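Local coordinates for protein anti-sigma-I factor RsgI2 (Clostridium thermocellum, PDB 4B9P) that probably restrains the sigma factor SigI2 and frees it when this extracellular family 3 carbohydrate-binding module meets cellulose, at residues 9-23 against 133-147. Sequence-based numbering, arbitrary orientation.
Sequences LQAYNHIRTSETKEL and QNSDYSFNNSSSDFV. With CA (calcium ion), chain B; ZN (zinc ion), chain C; ZN (zinc ion), chain E.
Gln133 reaches into the loop that joins strands 7-13 and 19-20. Its backbone N gives Ser18 O a nearly straight bond (2.7 Å, 173°), just beyond the paired strands 19-20 and 131-132. CB lies over the centre of the Phe139 ring, CG and CD pass Thr20 CG2, OE1 takes a water that also bonds Ile15 O, and NE2 spends both hydrogens on backbone carbonyls: Thr17 O (2.9 Å), in that carbonyl's plane, and Ile15 O (3.0 Å), from above the plane of the Ile15 carbonyl. With chi1 -60° turning CG away from the carbonyl carbon and the chain then extended, the amide spans the loop. The Phe139 ring, edge-on to Ile15 O, also meets Asn13 CG, while Asn13 OD1 accepts from Asn140 N (2.9 Å). Towards the sheet, Tyr12 takes Asp145 CA over its ring centre (3.6 Å to the centroid) and turns its edge to the face of Phe146, a T-shaped pair with planes at 87°. Ala11 and Val147 form an antiparallel hydrogen-bonded pair, adding strand 147-148 to the sheet. Ser135 and Asp136, in the turn that Gln133 opens, bind the calcium with Thr49, Asp51 and Asp132. The bonds from Gln133 NE2 and N thus tie this calcium-bearing turn to the 14-18 loop and probably help fix its shape.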
loop_
_atom_site.group_PDB
_atom_site.type_symbol
_atom_site.label_atom_id
_atom_site.label_comp_id
_atom_site.label_asym_id
_atom_site.label_seq_id
_atom_site.Cartn_x
_atom_site.Cartn_y
_atom_site.Cartn_z
ATOM N N LEU A 9 -5.992 -4.542 -9.362
ATOM C CA LEU A 9 -5.382 -4.438 -8.052
ATOM C C LEU A 9 -6.317 -5.127 -7.073
ATOM O O LEU A 9 -7.492 -4.745 -6.960
ATOM C CB LEU A 9 -5.178 -2.971 -7.709
ATOM C CG LEU A 9 -4.398 -2.546 -6.475
ATOM C CD1 LEU A 9 -5.125 -2.845 -5.144
ATOM C CD2 LEU A 9 -2.964 -3.031 -6.513
ATOM N N GLN A 10 -5.798 -6.141 -6.373
ATOM C CA GLN A 10 -6.526 -6.809 -5.301
ATOM C C GLN A 10 -5.865 -6.476 -3.978
ATOM O O GLN A 10 -4.640 -6.264 -3.933
ATOM C CB GLN A 10 -6.610 -8.318 -5.498
ATOM C CG GLN A 10 -7.279 -8.680 -6.777
ATOM C CD GLN A 10 -7.451 -10.171 -6.916
ATOM O OE1 GLN A 10 -7.158 -10.912 -6.004
ATOM N NE2 GLN A 10 -7.896 -10.627 -8.081
ATOM N N ALA A 11 -6.632 -6.422 -2.899
ATOM C CA ALA A 11 -6.039 -6.067 -1.606
ATOM C C ALA A 11 -6.934 -6.546 -0.481
ATOM O O ALA A 11 -8.125 -6.845 -0.681
ATOM C CB ALA A 11 -5.868 -4.559 -1.510
ATOM N N TYR A 12 -6.385 -6.602 0.716
ATOM C CA TYR A 12 -7.175 -6.674 1.913
ATOM C C TYR A 12 -6.312 -6.192 3.070
ATOM O O TYR A 12 -5.088 -6.065 2.944
ATOM C CB TYR A 12 -7.714 -8.095 2.172
ATOM C CG TYR A 12 -6.725 -9.134 2.612
ATOM C CD1 TYR A 12 -5.834 -9.705 1.700
ATOM C CD2 TYR A 12 -6.714 -9.611 3.925
ATOM C CE1 TYR A 12 -4.931 -10.703 2.089
ATOM C CE2 TYR A 12 -5.826 -10.599 4.312
ATOM C CZ TYR A 12 -4.951 -11.152 3.397
ATOM O OH TYR A 12 -4.068 -12.142 3.797
ATOM N N ASN A 13 -6.964 -5.932 4.211
ATOM C CA ASN A 13 -6.260 -5.616 5.441
ATOM C C ASN A 13 -6.169 -6.844 6.307
ATOM O O ASN A 13 -7.158 -7.461 6.640
ATOM C CB ASN A 13 -6.993 -4.482 6.149
ATOM C CG ASN A 13 -6.810 -3.187 5.445
ATOM O OD1 ASN A 13 -7.570 -2.825 4.554
ATOM N ND2 ASN A 13 -5.758 -2.472 5.799
ATOM N N HIS A 14 -4.945 -7.196 6.688
ATOM C CA HIS A 14 -4.732 -8.398 7.476
ATOM C C HIS A 14 -5.077 -8.197 8.940
ATOM O O HIS A 14 -5.328 -9.173 9.646
ATOM C CB HIS A 14 -3.279 -8.852 7.289
ATOM C CG HIS A 14 -2.970 -10.183 7.896
ATOM N ND1 HIS A 14 -2.026 -10.346 8.887
ATOM C CD2 HIS A 14 -3.423 -11.426 7.613
ATOM C CE1 HIS A 14 -1.929 -11.627 9.209
ATOM N NE2 HIS A 14 -2.758 -12.305 8.444
ATOM N N ILE A 15 -5.071 -6.946 9.387
ATOM C CA ILE A 15 -5.595 -6.577 10.689
ATOM C C ILE A 15 -6.737 -5.613 10.458
ATOM O O ILE A 15 -6.531 -4.562 9.811
ATOM C CB ILE A 15 -4.532 -5.878 11.573
ATOM C CG1 ILE A 15 -3.378 -6.830 11.871
ATOM C CG2 ILE A 15 -5.156 -5.345 12.864
ATOM C CD1 ILE A 15 -2.286 -6.162 12.620
ATOM N N ARG A 16 -7.917 -5.956 10.971
ATOM C CA ARG A 16 -9.106 -5.153 10.696
ATOM C C ARG A 16 -9.751 -4.547 11.922
ATOM O O ARG A 16 -10.870 -4.036 11.854
ATOM C CB ARG A 16 -10.124 -6.019 9.945
ATOM C CG ARG A 16 -9.608 -6.407 8.580
ATOM C CD ARG A 16 -10.495 -7.320 7.812
ATOM N NE ARG A 16 -10.711 -8.611 8.429
ATOM C CZ ARG A 16 -9.861 -9.646 8.426
ATOM N NH1 ARG A 16 -8.666 -9.600 7.848
ATOM N NH2 ARG A 16 -10.247 -10.775 8.993
ATOM N N THR A 17 -9.069 -4.615 13.059
ATOM C CA THR A 17 -9.561 -3.993 14.262
ATOM C C THR A 17 -9.617 -2.481 14.082
ATOM O O THR A 17 -8.819 -1.890 13.346
ATOM C CB THR A 17 -8.662 -4.333 15.452
ATOM O OG1 THR A 17 -7.311 -4.015 15.131
ATOM C CG2 THR A 17 -8.710 -5.782 15.732
ATOM N N SER A 18 -10.579 -1.847 14.736
ATOM C CA SER A 18 -10.747 -0.406 14.587
ATOM C C SER A 18 -9.466 0.357 14.953
ATOM O O SER A 18 -9.086 1.308 14.270
ATOM C CB SER A 18 -11.898 0.065 15.466
ATOM O OG SER A 18 -11.737 -0.440 16.777
ATOM N N GLU A 19 -8.817 -0.049 16.043
ATOM C CA GLU A 19 -7.527 0.523 16.426
ATOM C C GLU A 19 -6.461 -0.522 16.157
ATOM O O GLU A 19 -6.666 -1.713 16.382
ATOM C CB GLU A 19 -7.508 0.865 17.921
ATOM C CG GLU A 19 -8.268 2.083 18.360
ATOM C CD GLU A 19 -8.003 2.455 19.852
ATOM O OE1 GLU A 19 -7.506 1.608 20.642
ATOM O OE2 GLU A 19 -8.294 3.610 20.250
ATOM N N THR A 20 -5.312 -0.088 15.669
ATOM C CA THR A 20 -4.214 -1.015 15.455
ATOM C C THR A 20 -2.889 -0.311 15.728
ATOM O O THR A 20 -2.780 0.904 15.462
ATOM C CB THR A 20 -4.247 -1.558 14.008
ATOM O OG1 THR A 20 -3.229 -2.542 13.874
ATOM C CG2 THR A 20 -4.015 -0.465 12.925
ATOM N N LYS A 21 -1.855 -1.060 16.132
ATOM C CA LYS A 21 -0.521 -0.451 16.214
ATOM C C LYS A 21 0.285 -0.710 14.956
ATOM O O LYS A 21 1.441 -0.291 14.860
ATOM C CB LYS A 21 0.233 -0.898 17.452
ATOM C CG LYS A 21 0.495 -2.377 17.497
ATOM C CD LYS A 21 1.280 -2.673 18.820
ATOM C CE LYS A 21 1.349 -4.132 19.194
ATOM N NZ LYS A 21 2.292 -4.876 18.293
ATOM N N GLU A 22 -0.331 -1.353 13.950
ATOM C CA GLU A 22 0.297 -1.454 12.640
ATOM C C GLU A 22 -0.729 -1.592 11.561
ATOM O O GLU A 22 -1.671 -2.362 11.675
ATOM C CB GLU A 22 1.336 -2.564 12.505
ATOM C CG GLU A 22 1.184 -3.799 13.259
ATOM C CD GLU A 22 2.371 -4.745 13.022
ATOM O OE1 GLU A 22 2.356 -5.396 11.977
ATOM O OE2 GLU A 22 3.328 -4.827 13.840
ATOM N N LEU A 23 -0.575 -0.810 10.507
ATOM C CA LEU A 23 -1.369 -1.022 9.289
ATOM C C LEU A 23 -0.792 -2.220 8.568
ATOM O O LEU A 23 0.417 -2.317 8.407
ATOM C CB LEU A 23 -1.283 0.198 8.381
ATOM C CG LEU A 23 -1.581 1.549 9.014
ATOM C CD1 LEU A 23 -1.441 2.685 7.985
ATOM C CD2 LEU A 23 -2.955 1.564 9.667
ATOM N N GLN A 133 -8.388 2.972 12.195
ATOM C CA GLN A 133 -8.436 2.566 10.779
ATOM C C GLN A 133 -9.697 2.986 10.054
ATOM O O GLN A 133 -9.679 3.096 8.844
ATOM C CB GLN A 133 -8.268 1.049 10.631
ATOM C CG GLN A 133 -6.949 0.537 11.194
ATOM C CD GLN A 133 -6.504 -0.751 10.582
ATOM O OE1 GLN A 133 -5.850 -0.722 9.533
ATOM N NE2 GLN A 133 -6.898 -1.883 11.160
ATOM N N ASN A 134 -10.813 3.159 10.745
ATOM C CA ASN A 134 -12.039 3.470 10.005
ATOM C C ASN A 134 -11.993 4.878 9.412
ATOM O O ASN A 134 -12.767 5.171 8.500
ATOM C CB ASN A 134 -13.240 3.311 10.927
ATOM C CG ASN A 134 -13.508 1.874 11.273
ATOM O OD1 ASN A 134 -13.541 1.499 12.438
ATOM N ND2 ASN A 134 -13.673 1.055 10.257
ATOM N N SER A 135 -11.043 5.695 9.853
ATOM C CA SER A 135 -10.781 7.025 9.305
ATOM C C SER A 135 -9.813 6.978 8.112
ATOM O O SER A 135 -9.256 8.012 7.734
ATOM C CB SER A 135 -10.211 7.935 10.413
ATOM O OG SER A 135 -9.081 7.325 11.035
ATOM N N ASP A 136 -9.549 5.783 7.574
ATOM C CA ASP A 136 -8.560 5.621 6.502
ATOM C C ASP A 136 -9.253 5.273 5.195
ATOM O O ASP A 136 -9.878 4.202 5.092
ATOM C CB ASP A 136 -7.540 4.526 6.844
ATOM C CG ASP A 136 -6.777 4.816 8.128
ATOM O OD1 ASP A 136 -6.793 5.987 8.581
ATOM O OD2 ASP A 136 -6.102 3.881 8.604
ATOM N N TYR A 137 -9.086 6.130 4.194
ATOM C CA TYR A 137 -9.750 5.955 2.904
ATOM C C TYR A 137 -9.569 4.565 2.339
ATOM O O TYR A 137 -10.520 3.979 1.846
ATOM C CB TYR A 137 -9.240 7.005 1.949
ATOM C CG TYR A 137 -9.818 6.919 0.552
ATOM C CD1 TYR A 137 -11.077 7.449 0.284
ATOM C CD2 TYR A 137 -9.101 6.362 -0.495
ATOM C CE1 TYR A 137 -11.593 7.419 -0.991
ATOM C CE2 TYR A 137 -9.633 6.306 -1.788
ATOM C CZ TYR A 137 -10.863 6.855 -2.026
ATOM O OH TYR A 137 -11.423 6.814 -3.272
ATOM N N SER A 138 -8.355 4.039 2.357
ATOM C CA SER A 138 -8.099 2.766 1.693
ATOM C C SER A 138 -8.466 1.535 2.500
ATOM O O SER A 138 -8.396 0.436 1.964
ATOM C CB SER A 138 -6.626 2.675 1.269
ATOM O OG SER A 138 -6.303 3.668 0.309
ATOM N N PHE A 139 -8.834 1.705 3.775
ATOM C CA PHE A 139 -9.101 0.557 4.650
ATOM C C PHE A 139 -10.340 -0.246 4.258
ATOM O O PHE A 139 -11.377 0.325 3.922
ATOM C CB PHE A 139 -9.251 1.095 6.079
ATOM C CG PHE A 139 -9.562 0.067 7.119
ATOM C CD1 PHE A 139 -8.664 -0.984 7.382
ATOM C CD2 PHE A 139 -10.715 0.183 7.880
ATOM C CE1 PHE A 139 -8.930 -1.921 8.384
ATOM C CE2 PHE A 139 -10.970 -0.730 8.903
ATOM C CZ PHE A 139 -10.067 -1.785 9.145
ATOM N N ASN A 140 -10.223 -1.564 4.329
ATOM C CA ASN A 140 -11.323 -2.488 4.119
ATOM C C ASN A 140 -11.565 -3.236 5.424
ATOM O O ASN A 140 -10.759 -4.048 5.826
ATOM C CB ASN A 140 -10.892 -3.460 2.998
ATOM C CG ASN A 140 -11.929 -4.515 2.689
ATOM O OD1 ASN A 140 -12.838 -4.812 3.490
ATOM N ND2 ASN A 140 -11.791 -5.122 1.510
ATOM N N ASN A 141 -12.658 -2.924 6.093
ATOM C CA ASN A 141 -12.913 -3.504 7.397
ATOM C C ASN A 141 -13.442 -4.918 7.420
ATOM O O ASN A 141 -13.673 -5.461 8.519
ATOM C CB ASN A 141 -13.802 -2.590 8.273
ATOM C CG ASN A 141 -15.242 -2.522 7.816
ATOM O OD1 ASN A 141 -15.696 -3.286 6.971
ATOM N ND2 ASN A 141 -15.970 -1.583 8.389
ATOM N N SER A 142 -13.621 -5.526 6.252
ATOM C CA SER A 142 -14.340 -6.784 6.210
ATOM C C SER A 142 -13.554 -7.934 5.608
ATOM O O SER A 142 -13.486 -9.017 6.191
ATOM C CB SER A 142 -15.651 -6.592 5.445
ATOM O OG SER A 142 -16.389 -7.795 5.327
ATOM N N SER A 143 -12.989 -7.716 4.426
ATOM C CA SER A 143 -12.430 -8.845 3.689
ATOM C C SER A 143 -11.272 -9.502 4.397
ATOM O O SER A 143 -10.343 -8.839 4.863
ATOM C CB SER A 143 -11.964 -8.409 2.311
ATOM O OG SER A 143 -13.007 -7.744 1.627
ATOM N N SER A 144 -11.276 -10.830 4.429
ATOM C CA SER A 144 -10.223 -11.584 5.106
ATOM C C SER A 144 -9.245 -12.204 4.122
ATOM O O SER A 144 -8.337 -12.953 4.525
ATOM C CB SER A 144 -10.825 -12.653 6.004
ATOM O OG SER A 144 -11.575 -13.581 5.235
ATOM N N ASP A 145 -9.426 -11.897 2.838
ATOM C CA ASP A 145 -8.491 -12.323 1.798
ATOM C C ASP A 145 -8.646 -11.347 0.633
ATOM O O ASP A 145 -9.536 -10.485 0.651
ATOM C CB ASP A 145 -8.780 -13.771 1.384
ATOM C CG ASP A 145 -7.595 -14.452 0.719
ATOM O OD1 ASP A 145 -6.566 -13.830 0.389
ATOM O OD2 ASP A 145 -7.710 -15.663 0.496
ATOM N N PHE A 146 -7.804 -11.465 -0.388
ATOM C CA PHE A 146 -7.768 -10.516 -1.498
ATOM C C PHE A 146 -9.121 -10.305 -2.172
ATOM O O PHE A 146 -9.801 -11.290 -2.520
ATOM C CB PHE A 146 -6.764 -10.999 -2.548
ATOM C CG PHE A 146 -5.357 -10.892 -2.106
ATOM C CD1 PHE A 146 -4.751 -9.631 -1.980
ATOM C CD2 PHE A 146 -4.607 -12.037 -1.844
ATOM C CE1 PHE A 146 -3.468 -9.518 -1.551
ATOM C CE2 PHE A 146 -3.311 -11.916 -1.427
ATOM C CZ PHE A 146 -2.735 -10.634 -1.298
ATOM N N VAL A 147 -9.483 -9.052 -2.401
ATOM C CA VAL A 147 -10.612 -8.695 -3.259
ATOM C C VAL A 147 -10.176 -7.583 -4.174
ATOM O O VAL A 147 -9.296 -6.805 -3.852
ATOM C CB VAL A 147 -11.875 -8.255 -2.441
ATOM C CG1 VAL A 147 -12.337 -9.336 -1.492
ATOM C CG2 VAL A 147 -11.653 -6.941 -1.645
HETATM CA CA CA B . -6.562 6.975 10.778
HETATM ZN ZN ZN C . -2.861 -14.263 8.489
HETATM ZN ZN ZN E . -7.220 2.220 22.551
HETATM O O HOH W 1 -9.322 -4.337 0.371
HETATM O O HOH W 2 -9.746 -6.216 4.366
HETATM O O HOH W 3 -4.576 -2.943 8.538
HETATM O O HOH W 4 -7.587 -2.408 1.775
HETATM O O HOH W 5 -13.162 -8.257 9.921
HETATM O O HOH W 6 -11.462 2.849 13.559
HETATM O O HOH W 7 -4.924 5.117 10.681
HETATM O O HOH W 8 -3.777 -14.535 6.582
HETATM O O HOH W 9 -4.450 -14.497 9.785
HETATM O O HOH W 10 -9.202 2.276 22.926
#